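Local coordinates for kinesin-like protein Nod (Drosophila melanogaster, PDB 3PXN), which binds and hydrolyses ATP through its kinesin motor domain, binds microtubules, and is required for segregating non-exchange chromosomes in meiosis, at residues A[98-103]-A[307-312]; A[108-113]-A[122-127]; A[158-163]-A[218-223]; A[267-272]-A[326-331]. One frame throughout, in Å; residues are numbered along the deposited sequence.

In the fold
The four contacts all lie within the kinesin motor domain. Interaction 1 pairs strands 96-102 and 305-312 near the centre of the chain; interactions 2 and 3 both fall between its two segments in sequence, while the segments of interactions 1 and 4 alternate. Interaction 2, holding the ADP and manganese site, touches interaction 1 through Gly102 O and Lys108 NZ, their centres about 13 Å apart. Interaction 3 joins strands 150-160 and 220-230 of the same mixed sheet, centred about 16 Å from interaction 1. Interactions 2 and 4 are about 23 Å apart between centres, on opposite sides of the chain's centre, so the sheet links the nucleotide site with helices 266-278 and 319-335.

Interaction 1 (A[98-103]-A[307-312]); sequences ALAYGQ and TFLACI
The Tyr101 ring slants over Ala310, with Phe308 as its neighbour on the same face of the sheet. Both Tyr101 CZ and the hydroxyl approach the Ala310 methyl obliquely, CZ at 3.5 Å from CB, while Tyr101 CE1 lies near Phe308 CB. The Phe308 ring is in turn met at a slant by Leu99, whose CD2 is 4.3 Å from Phe308 CD1. The outer side of this cluster is taken up by helix 319-335: Phe328 makes an edge-to-face pair with the Tyr101 ring, and Thr325 O accepts a hydrogen bond from its hydroxyl. Chi1 of Tyr101 is 76°, so that CG sits between the backbone N and the carbonyl carbon and the ring is carried across toward the adjoining strand. With alanine at this position, Thr325 O would probably lose its hydroxyl partner and a gap would open beside Ala310. Beneath the side chains, the parallel strands are laced by alternating bonds: Leu99 N to Thr307 O, Leu309 N to Leu99 O (2.7 Å), Tyr101 N to Leu309 O, and Cys311 N to Tyr101 O. The last is almost straight, at 174°. On the other face Ala100 CB rests 4.3 Å from Leu309 CB, and Met112 covers Ala100. Farther on, a water bridges Gln103 N and Cys311 O. A parallel strand pair in the middle of the sheet, one strand running straight into the glycine-rich loop at Gly102, is characteristic of P-loop NTPases and here of the kinesin motor core.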
# COMPACT_ATOMS: atom_id res chain seq x y z
N ALA A 98 -1.18 0.20 3.08
CA ALA A 98 -0.87 1.36 2.24
C ALA A 98 -0.77 0.76 0.84
O ALA A 98 0.10 -0.07 0.59
CB ALA A 98 0.45 1.98 2.66
N LEU A 99 -1.64 1.16 -0.06
CA LEU A 99 -1.62 0.58 -1.39
C LEU A 99 -1.40 1.62 -2.48
O LEU A 99 -2.09 2.63 -2.53
CB LEU A 99 -2.94 -0.15 -1.62
CG LEU A 99 -3.12 -1.10 -2.81
CD1 LEU A 99 -4.28 -2.03 -2.48
CD2 LEU A 99 -3.36 -0.34 -4.09
N ALA A 100 -0.43 1.37 -3.34
CA ALA A 100 -0.14 2.30 -4.43
C ALA A 100 -0.63 1.68 -5.74
O ALA A 100 -0.35 0.52 -6.02
CB ALA A 100 1.37 2.58 -4.50
N TYR A 101 -1.36 2.46 -6.52
CA TYR A 101 -1.88 1.98 -7.80
C TYR A 101 -1.74 3.09 -8.84
O TYR A 101 -1.45 4.23 -8.48
CB TYR A 101 -3.34 1.58 -7.66
CG TYR A 101 -4.30 2.76 -7.59
CD1 TYR A 101 -4.50 3.45 -6.40
CD2 TYR A 101 -5.01 3.15 -8.71
CE1 TYR A 101 -5.39 4.51 -6.33
CE2 TYR A 101 -5.91 4.21 -8.66
CZ TYR A 101 -6.10 4.88 -7.46
OH TYR A 101 -7.00 5.91 -7.39
N GLY A 102 -1.92 2.75 -10.11
CA GLY A 102 -1.80 3.76 -11.14
C GLY A 102 -0.99 3.35 -12.36
O GLY A 102 -0.45 2.25 -12.41
N GLN A 103 -0.91 4.25 -13.33
CA GLN A 103 -0.19 3.99 -14.56
C GLN A 103 1.29 3.66 -14.29
O GLN A 103 1.89 4.18 -13.35
CB GLN A 103 -0.31 5.20 -15.49
CG GLN A 103 0.14 4.97 -16.91
CD GLN A 103 0.24 6.25 -17.70
OE1 GLN A 103 0.34 6.23 -18.93
NE2 GLN A 103 0.23 7.38 -17.00
N THR A 307 -5.29 2.80 3.14
CA THR A 307 -4.90 4.03 2.48
C THR A 307 -4.46 3.74 1.06
O THR A 307 -3.69 2.83 0.81
CB THR A 307 -3.71 4.70 3.21
OG1 THR A 307 -4.09 4.98 4.56
CG2 THR A 307 -3.33 6.01 2.53
N PHE A 308 -4.97 4.55 0.15
CA PHE A 308 -4.67 4.44 -1.26
C PHE A 308 -3.77 5.58 -1.68
O PHE A 308 -4.00 6.73 -1.31
CB PHE A 308 -5.96 4.58 -2.05
CG PHE A 308 -6.85 3.39 -1.99
CD1 PHE A 308 -6.58 2.28 -2.80
CD2 PHE A 308 -7.96 3.38 -1.17
CE1 PHE A 308 -7.42 1.19 -2.79
CE2 PHE A 308 -8.81 2.29 -1.15
CZ PHE A 308 -8.54 1.19 -1.96
N LEU A 309 -2.74 5.25 -2.46
CA LEU A 309 -1.87 6.27 -3.01
C LEU A 309 -2.02 6.15 -4.52
O LEU A 309 -1.49 5.21 -5.14
CB LEU A 309 -0.41 6.07 -2.61
CG LEU A 309 0.53 7.10 -3.26
CD1 LEU A 309 0.23 8.48 -2.68
CD2 LEU A 309 2.00 6.77 -3.05
N ALA A 310 -2.75 7.09 -5.09
CA ALA A 310 -2.99 7.15 -6.52
C ALA A 310 -1.84 7.92 -7.15
O ALA A 310 -1.71 9.12 -6.94
CB ALA A 310 -4.31 7.84 -6.79
N CYS A 311 -0.98 7.25 -7.90
CA CYS A 311 0.13 7.94 -8.54
C CYS A 311 -0.33 8.28 -9.94
O CYS A 311 -0.98 7.47 -10.60
CB CYS A 311 1.35 7.04 -8.60
SG CYS A 311 1.77 6.44 -7.01
N ILE A 312 -0.08 9.50 -10.39
CA ILE A 312 -0.51 9.91 -11.73
C ILE A 312 0.55 10.64 -12.52
O ILE A 312 1.48 11.20 -11.95
CB ILE A 312 -1.79 10.83 -11.69
CG1 ILE A 312 -1.54 12.05 -10.81
CG2 ILE A 312 -3.02 10.02 -11.21
CD1 ILE A 312 -2.73 12.98 -10.65
O HOH W 1 -2.30 6.74 -13.39

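Interaction 2 (A[108-113]-A[122-127]); sequences KSYSMG and PEHLGI. With MN (manganese (II) ion), chain B; ADP (adenosine-5'-diphosphate), chain C.
Gly113 and Gly126 bring their backbones together, CA to CA 3.6 Å, just where a Schellman motif with Gly113 at positive phi ends helix 108-112, the short helix that follows the P-loop. A CB on either glycine would clash with the other segment. Next to them Ile127 N donates to Ser111 O at 3.1 Å, with the donor tilted 20° from the carbonyl plane, and Ile127 CD1 lies alongside Met112 SD as both side chains point the same way. The second link is made by Tyr110 and His124. Their rings are inclined at 56°, yet Tyr110 OH and His124 ND1 meet at 2.8 Å with each atom near the plane of the other ring; either may hold the proton. The adenine of ADP lies over one face of the tyrosine, C5 offset toward the rim. With chi1 at 170°, Tyr110 CG is anti to its own N and the ring swings out from the helix, bringing that face under the adenine and its edge to the imidazole. Putting a serine in this place would probably leave His124 ND1 without its mate and that face of the adenine without its cover. A water donates to both Tyr110 O and His124 O, and Gln75 reaches the same two carbonyls. At the helix start the amides of Lys108, Ser109 and Tyr110 grip the phosphates, and Lys108 NZ donates to Gly102 O. The manganese ion is bound by ADP O2B at 2.3 Å and by Ser109 OG at 2.6 Å.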
# COMPACT_ATOMS: atom_id res chain seq x y z
N LYS A 108 5.13 4.64 -8.33
CA LYS A 108 4.57 3.75 -7.32
C LYS A 108 5.65 3.01 -6.56
O LYS A 108 5.72 3.08 -5.34
CB LYS A 108 3.62 2.76 -7.96
CG LYS A 108 2.43 3.40 -8.60
CD LYS A 108 1.56 2.38 -9.29
CE LYS A 108 2.35 1.68 -10.38
NZ LYS A 108 1.43 0.84 -11.18
N SER A 109 6.52 2.28 -7.26
CA SER A 109 7.56 1.55 -6.57
C SER A 109 8.50 2.46 -5.82
O SER A 109 8.97 2.13 -4.73
CB SER A 109 8.34 0.70 -7.55
OG SER A 109 7.66 -0.52 -7.73
N TYR A 110 8.76 3.62 -6.40
CA TYR A 110 9.62 4.61 -5.80
C TYR A 110 9.00 5.09 -4.49
O TYR A 110 9.68 5.20 -3.47
CB TYR A 110 9.76 5.79 -6.75
CG TYR A 110 10.44 7.01 -6.15
CD1 TYR A 110 11.84 7.09 -6.09
CD2 TYR A 110 9.69 8.08 -5.67
CE1 TYR A 110 12.47 8.21 -5.57
CE2 TYR A 110 10.31 9.20 -5.13
CZ TYR A 110 11.70 9.26 -5.09
OH TYR A 110 12.31 10.37 -4.56
N SER A 111 7.71 5.39 -4.55
CA SER A 111 6.97 5.86 -3.40
C SER A 111 6.91 4.87 -2.25
O SER A 111 7.13 5.24 -1.10
CB SER A 111 5.54 6.25 -3.81
OG SER A 111 5.57 7.40 -4.64
N MET A 112 6.61 3.60 -2.54
CA MET A 112 6.53 2.62 -1.47
C MET A 112 7.91 2.11 -1.01
O MET A 112 7.99 1.37 -0.03
CB MET A 112 5.64 1.44 -1.88
CG MET A 112 4.36 1.83 -2.58
SD MET A 112 3.32 2.89 -1.58
CE MET A 112 2.59 1.76 -0.31
N GLY A 113 8.98 2.53 -1.68
CA GLY A 113 10.32 2.08 -1.33
C GLY A 113 10.51 0.58 -1.52
O GLY A 113 10.90 -0.12 -0.59
N PRO A 122 19.56 8.65 0.68
CA PRO A 122 18.74 8.98 1.84
C PRO A 122 17.42 9.73 1.57
O PRO A 122 16.38 9.37 2.14
CB PRO A 122 19.70 9.78 2.70
CG PRO A 122 20.99 9.03 2.51
CD PRO A 122 21.00 8.72 1.01
N GLU A 123 17.45 10.75 0.72
CA GLU A 123 16.25 11.53 0.44
C GLU A 123 15.22 10.78 -0.42
O GLU A 123 14.04 11.12 -0.42
CB GLU A 123 16.61 12.86 -0.26
CG GLU A 123 17.52 12.69 -1.47
CD GLU A 123 17.80 14.00 -2.22
OE1 GLU A 123 18.86 14.08 -2.88
OE2 GLU A 123 16.97 14.94 -2.15
N HIS A 124 15.67 9.76 -1.14
CA HIS A 124 14.79 8.99 -2.03
C HIS A 124 14.22 7.70 -1.44
O HIS A 124 13.46 7.00 -2.11
CB HIS A 124 15.52 8.68 -3.34
CG HIS A 124 15.93 9.90 -4.11
ND1 HIS A 124 15.03 10.86 -4.52
CD2 HIS A 124 17.14 10.31 -4.54
CE1 HIS A 124 15.67 11.81 -5.18
NE2 HIS A 124 16.95 11.50 -5.21
N LEU A 125 14.57 7.38 -0.19
CA LEU A 125 14.07 6.19 0.48
C LEU A 125 12.55 6.32 0.58
O LEU A 125 12.05 7.39 0.98
CB LEU A 125 14.68 6.07 1.89
CG LEU A 125 16.19 5.82 2.03
CD1 LEU A 125 16.61 6.11 3.45
CD2 LEU A 125 16.53 4.38 1.67
N GLY A 126 11.82 5.25 0.24
CA GLY A 126 10.37 5.28 0.29
C GLY A 126 9.74 5.04 1.66
O GLY A 126 10.39 5.19 2.69
N ILE A 127 8.46 4.66 1.64
CA ILE A 127 7.67 4.39 2.83
C ILE A 127 8.16 3.16 3.60
O ILE A 127 8.33 3.20 4.82
CB ILE A 127 6.18 4.20 2.46
CG1 ILE A 127 5.59 5.57 2.15
CG2 ILE A 127 5.40 3.53 3.59
CD1 ILE A 127 4.31 5.51 1.36
MN MN B . 6.68 -0.54 -10.10
PB ADP C . 6.33 2.62 -11.32
O1B ADP C . 4.98 3.11 -10.96
O2B ADP C . 6.90 1.72 -10.13
O3B ADP C . 6.17 1.66 -12.70
PA ADP C . 8.62 3.93 -10.68
O1A ADP C . 8.21 3.97 -9.26
O2A ADP C . 9.49 2.59 -10.97
O3A ADP C . 7.27 3.89 -11.62
O5' ADP C . 9.42 5.23 -11.03
C5' ADP C . 9.86 5.16 -12.39
C4' ADP C . 11.10 6.01 -12.47
O4' ADP C . 10.77 7.38 -12.10
C3' ADP C . 12.20 5.48 -11.48
O3' ADP C . 13.50 5.85 -11.87
C2' ADP C . 11.90 6.47 -10.27
O2' ADP C . 13.09 6.71 -9.50
C1' ADP C . 11.56 7.81 -10.97
N9 ADP C . 10.73 8.62 -10.10
C8 ADP C . 9.36 8.44 -9.89
N7 ADP C . 8.92 9.24 -8.94
C5 ADP C . 9.91 10.10 -8.62
C6 ADP C . 10.04 11.17 -7.70
N6 ADP C . 8.93 11.62 -7.01
N1 ADP C . 11.26 11.74 -7.52
C2 ADP C . 12.30 11.41 -8.28
N3 ADP C . 12.22 10.39 -9.15
C4 ADP C . 11.10 9.70 -9.33
O HOH W 2 12.30 4.85 -3.25

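Interaction 3 (A[158-163]-A[218-223]); sequences EIYNEK and SRSHAI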
# COMPACT_ATOMS: atom_id res chain seq x y z
N GLU A 158 3.93 -11.99 -4.06
CA GLU A 158 3.74 -11.43 -5.40
C GLU A 158 2.50 -12.09 -6.01
O GLU A 158 2.26 -13.28 -5.79
CB GLU A 158 4.98 -11.69 -6.25
CG GLU A 158 4.78 -11.62 -7.75
CD GLU A 158 6.04 -11.98 -8.53
OE1 GLU A 158 6.68 -13.01 -8.19
OE2 GLU A 158 6.39 -11.25 -9.49
N ILE A 159 1.71 -11.32 -6.75
CA ILE A 159 0.51 -11.84 -7.39
C ILE A 159 0.75 -11.75 -8.89
O ILE A 159 0.74 -10.67 -9.45
CB ILE A 159 -0.73 -11.01 -7.03
CG1 ILE A 159 -0.90 -11.00 -5.50
CG2 ILE A 159 -1.98 -11.57 -7.74
CD1 ILE A 159 -2.03 -10.13 -4.99
N TYR A 160 0.96 -12.90 -9.53
CA TYR A 160 1.22 -12.92 -10.97
C TYR A 160 0.07 -13.61 -11.71
O TYR A 160 -0.13 -14.81 -11.55
CB TYR A 160 2.52 -13.66 -11.25
CG TYR A 160 3.12 -13.36 -12.60
CD1 TYR A 160 3.59 -12.08 -12.90
CD2 TYR A 160 3.23 -14.34 -13.58
CE1 TYR A 160 4.16 -11.79 -14.12
CE2 TYR A 160 3.80 -14.06 -14.81
CZ TYR A 160 4.26 -12.78 -15.08
OH TYR A 160 4.84 -12.49 -16.30
N ASN A 161 -0.66 -12.85 -12.51
CA ASN A 161 -1.79 -13.39 -13.27
C ASN A 161 -2.77 -14.11 -12.34
O ASN A 161 -3.12 -15.26 -12.57
CB ASN A 161 -1.31 -14.36 -14.35
CG ASN A 161 -0.30 -13.73 -15.29
OD1 ASN A 161 -0.33 -12.53 -15.55
ND2 ASN A 161 0.61 -14.55 -15.81
N GLU A 162 -3.18 -13.40 -11.29
CA GLU A 162 -4.11 -13.92 -10.29
C GLU A 162 -3.64 -15.19 -9.60
O GLU A 162 -4.44 -16.10 -9.38
CB GLU A 162 -5.49 -14.16 -10.91
CG GLU A 162 -6.27 -12.89 -11.12
CD GLU A 162 -6.39 -12.08 -9.84
OE1 GLU A 162 -6.93 -12.60 -8.84
OE2 GLU A 162 -5.94 -10.92 -9.84
N LYS A 163 -2.36 -15.23 -9.26
CA LYS A 163 -1.76 -16.38 -8.58
C LYS A 163 -0.72 -15.90 -7.58
O LYS A 163 0.30 -15.31 -7.97
CB LYS A 163 -1.10 -17.32 -9.58
CG LYS A 163 -2.00 -17.79 -10.71
CD LYS A 163 -1.27 -18.74 -11.64
CE LYS A 163 0.03 -18.12 -12.16
NZ LYS A 163 0.78 -19.07 -13.03
N SER A 218 0.15 -10.44 -17.43
CA SER A 218 1.05 -9.36 -17.82
C SER A 218 1.24 -8.36 -16.68
O SER A 218 1.90 -7.34 -16.84
CB SER A 218 0.52 -8.64 -19.06
OG SER A 218 0.52 -9.50 -20.18
N ARG A 219 0.65 -8.66 -15.52
CA ARG A 219 0.73 -7.79 -14.35
C ARG A 219 1.37 -8.45 -13.12
O ARG A 219 1.02 -9.57 -12.74
CB ARG A 219 -0.67 -7.26 -14.01
CG ARG A 219 -1.27 -6.31 -15.06
CD ARG A 219 -0.42 -5.05 -15.25
NE ARG A 219 -0.97 -4.12 -16.25
CZ ARG A 219 -0.73 -4.19 -17.56
NH1 ARG A 219 -1.28 -3.30 -18.39
NH2 ARG A 219 0.08 -5.13 -18.04
N SER A 220 2.31 -7.73 -12.52
CA SER A 220 3.01 -8.21 -11.33
C SER A 220 2.86 -7.23 -10.17
O SER A 220 3.45 -6.15 -10.19
CB SER A 220 4.49 -8.42 -11.64
OG SER A 220 5.20 -8.82 -10.48
N HIS A 221 2.08 -7.63 -9.17
CA HIS A 221 1.87 -6.80 -7.99
C HIS A 221 2.75 -7.34 -6.87
O HIS A 221 3.01 -8.53 -6.80
CB HIS A 221 0.41 -6.85 -7.52
CG HIS A 221 -0.58 -6.67 -8.63
ND1 HIS A 221 -0.48 -5.67 -9.58
CD2 HIS A 221 -1.68 -7.39 -8.97
CE1 HIS A 221 -1.47 -5.78 -10.45
NE2 HIS A 221 -2.21 -6.82 -10.10
N ALA A 222 3.21 -6.45 -6.00
CA ALA A 222 4.05 -6.83 -4.88
C ALA A 222 3.39 -6.45 -3.55
O ALA A 222 2.73 -5.42 -3.45
CB ALA A 222 5.40 -6.17 -5.00
N ILE A 223 3.58 -7.29 -2.55
CA ILE A 223 3.03 -7.04 -1.23
C ILE A 223 4.06 -7.37 -0.15
O ILE A 223 4.19 -8.52 0.24
CB ILE A 223 1.80 -7.90 -0.97
CG1 ILE A 223 0.72 -7.60 -2.01
CG2 ILE A 223 1.30 -7.64 0.46
CD1 ILE A 223 -0.53 -8.46 -1.87
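Ile159 and His221 form the hydrogen-bonded pair of an antiparallel ladder between strands 150-160 and 220-230, flanked by the non-hydrogen-bonded pairs Glu158-Ala222 and Tyr160-Ser220. The sequence SRSH at 218-221 matches the switch 1 signature of kinesins, consistent with the ladder joining the end of that switch to the sheet; the side chain of Ser220 is about 8 Å from the manganese ion. Among the backbone bonds, Ile159 N donates to His221 O at 3.1 Å, whereas the return bond from His221 N to Ile159 O is weak, at 3.3 Å. Two side-chain bonds cross between the segments. Ser220 OG gives its hydrogen to Glu158 OE2 at 2.9 Å, and Glu158 OE2 receives it on the lone pair turned away from its other carboxylate oxygen. Glu158 reaches it with a chain extended beyond CG, which starts anti to the backbone N (chi1 160°). Beyond the strand end, Asn161 OD1 takes the amide of Ser218. Charged groups stand farther out: Arg206 and Arg207 lie at long, weak ion-pair distance from the Glu158 carboxylate and would probably favour its charged form. Arg219 and His221 instead bond to backbone, NH1 to Glu246 O and ND1 to Ala243 N. In the apolar contact the Ile159 and Ile223 side chains cross at a slant, CD1 of Ile159 3.8 Å from CD1 of Ile223, and Leu292 of helix 291-295 touches both. As for ring contacts, Tyr160 presents its edge to Ser220 CB, with Tyr160 CD1 4.0 Å away, while one face of the same ring lies against Asn161 CG, 3.9 Å above its plane.

Interaction 4 (A[267-272]-A[326-331]); sequences GLLSIN and LRFGTS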
# COMPACT_ATOMS: atom_id res chain seq x y z
N GLY A 267 -8.26 -6.49 -8.67
CA GLY A 267 -7.84 -6.29 -7.29
C GLY A 267 -8.45 -5.02 -6.72
O GLY A 267 -9.19 -5.05 -5.73
N LEU A 268 -8.14 -3.89 -7.35
CA LEU A 268 -8.65 -2.58 -6.95
C LEU A 268 -10.16 -2.57 -6.73
O LEU A 268 -10.65 -2.30 -5.63
CB LEU A 268 -8.27 -1.55 -8.01
CG LEU A 268 -6.81 -1.09 -7.94
CD1 LEU A 268 -6.42 -0.26 -9.17
CD2 LEU A 268 -6.65 -0.27 -6.67
N LEU A 269 -10.90 -2.86 -7.80
CA LEU A 269 -12.35 -2.90 -7.77
C LEU A 269 -12.85 -3.84 -6.67
O LEU A 269 -13.79 -3.52 -5.93
CB LEU A 269 -12.88 -3.34 -9.14
CG LEU A 269 -12.45 -2.45 -10.31
CD1 LEU A 269 -12.73 -3.14 -11.62
CD2 LEU A 269 -13.19 -1.11 -10.24
N SER A 270 -12.19 -4.99 -6.56
CA SER A 270 -12.55 -5.96 -5.54
C SER A 270 -12.44 -5.36 -4.15
O SER A 270 -13.24 -5.68 -3.26
CB SER A 270 -11.65 -7.19 -5.63
OG SER A 270 -11.99 -7.97 -6.76
N ILE A 271 -11.45 -4.50 -3.94
CA ILE A 271 -11.28 -3.87 -2.64
C ILE A 271 -12.50 -3.02 -2.32
O ILE A 271 -13.06 -3.13 -1.23
CB ILE A 271 -10.00 -3.02 -2.59
CG1 ILE A 271 -8.79 -3.95 -2.58
CG2 ILE A 271 -9.98 -2.18 -1.33
CD1 ILE A 271 -7.48 -3.23 -2.53
N ASN A 272 -12.90 -2.16 -3.26
CA ASN A 272 -14.08 -1.32 -3.08
C ASN A 272 -15.28 -2.20 -2.68
O ASN A 272 -15.98 -1.89 -1.71
CB ASN A 272 -14.41 -0.58 -4.38
CG ASN A 272 -13.79 0.81 -4.46
OD1 ASN A 272 -12.61 1.00 -4.17
ND2 ASN A 272 -14.59 1.78 -4.87
N LEU A 326 -7.83 8.60 -11.19
CA LEU A 326 -8.54 9.55 -10.36
C LEU A 326 -9.98 9.13 -10.13
O LEU A 326 -10.46 9.18 -9.00
CB LEU A 326 -8.46 10.95 -10.98
CG LEU A 326 -7.04 11.48 -11.17
CD1 LEU A 326 -7.08 12.80 -11.90
CD2 LEU A 326 -6.34 11.63 -9.81
N ARG A 327 -10.68 8.70 -11.18
CA ARG A 327 -12.06 8.27 -11.03
C ARG A 327 -12.21 7.15 -10.01
O ARG A 327 -13.08 7.22 -9.12
CB ARG A 327 -12.64 7.86 -12.39
CG ARG A 327 -12.96 9.06 -13.30
CD ARG A 327 -13.55 8.61 -14.63
NE ARG A 327 -14.77 7.84 -14.42
CZ ARG A 327 -15.98 8.36 -14.30
NH1 ARG A 327 -16.15 9.68 -14.38
NH2 ARG A 327 -17.02 7.57 -14.07
N PHE A 328 -11.38 6.13 -10.12
CA PHE A 328 -11.44 5.03 -9.17
C PHE A 328 -11.28 5.61 -7.77
O PHE A 328 -11.96 5.20 -6.84
CB PHE A 328 -10.30 4.04 -9.41
CG PHE A 328 -10.23 2.96 -8.39
CD1 PHE A 328 -10.97 1.81 -8.54
CD2 PHE A 328 -9.48 3.14 -7.24
CE1 PHE A 328 -10.96 0.82 -7.57
CE2 PHE A 328 -9.47 2.16 -6.25
CZ PHE A 328 -10.21 0.99 -6.42
N GLY A 329 -10.33 6.53 -7.63
CA GLY A 329 -10.08 7.15 -6.35
C GLY A 329 -11.37 7.67 -5.74
O GLY A 329 -11.66 7.44 -4.57
N THR A 330 -12.17 8.36 -6.55
CA THR A 330 -13.43 8.94 -6.10
C THR A 330 -14.34 7.85 -5.56
O THR A 330 -14.91 7.99 -4.47
CB THR A 330 -14.12 9.71 -7.25
OG1 THR A 330 -13.27 10.80 -7.67
CG2 THR A 330 -15.47 10.26 -6.82
N SER A 331 -14.45 6.75 -6.30
CA SER A 331 -15.28 5.62 -5.88
C SER A 331 -14.80 5.11 -4.52
O SER A 331 -15.60 4.87 -3.62
CB SER A 331 -15.18 4.51 -6.91
OG SER A 331 -15.49 5.03 -8.18
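Phe328 carries most of the apolar contact, its ring reaching across to Leu268 and Leu269. Leu268 meets its far end: CB of Leu268 is 3.6 Å from Phe328 CZ, and CD2 of Leu268 comes 3.7 Å from Phe328 CE2. Leu269 adds a looser touch through its CD2, 4.0 Å from Phe328 CE1. The Leu268 and Leu269 side chains each meet that of Phe328 at a slant, and the Leu269 CA lies near the ring plane, at an edge. With CG anti to the backbone N (chi1 175°), Phe328 extends from its helix toward helix 266-278, the axes of the two short segments passing 10.8 Å apart. The segments run nearly the same way, 19° from parallel. In kinesins the first of these helices, 266-278, corresponds to the switch II helix, and 319-335 to the last helix of the motor core, so the phenylalanine bridges two helices packed on the same face of the central sheet. There Ile271 touches Phe308 and Leu99, and Leu326 touches Ile312. Among the polar groups, the Asn272 and Phe328 side chains pass each other running opposite ways, the amide plane 45° from that of the ring, with OD1 of Asn272 3.3 Å from Phe328 CZ. At the other end of the amide, Asn272 ND2 lies 3.5 Å from Ser331 CB; Ser331 O is near this nitrogen as well, but the angle is too poor for a hydrogen bond.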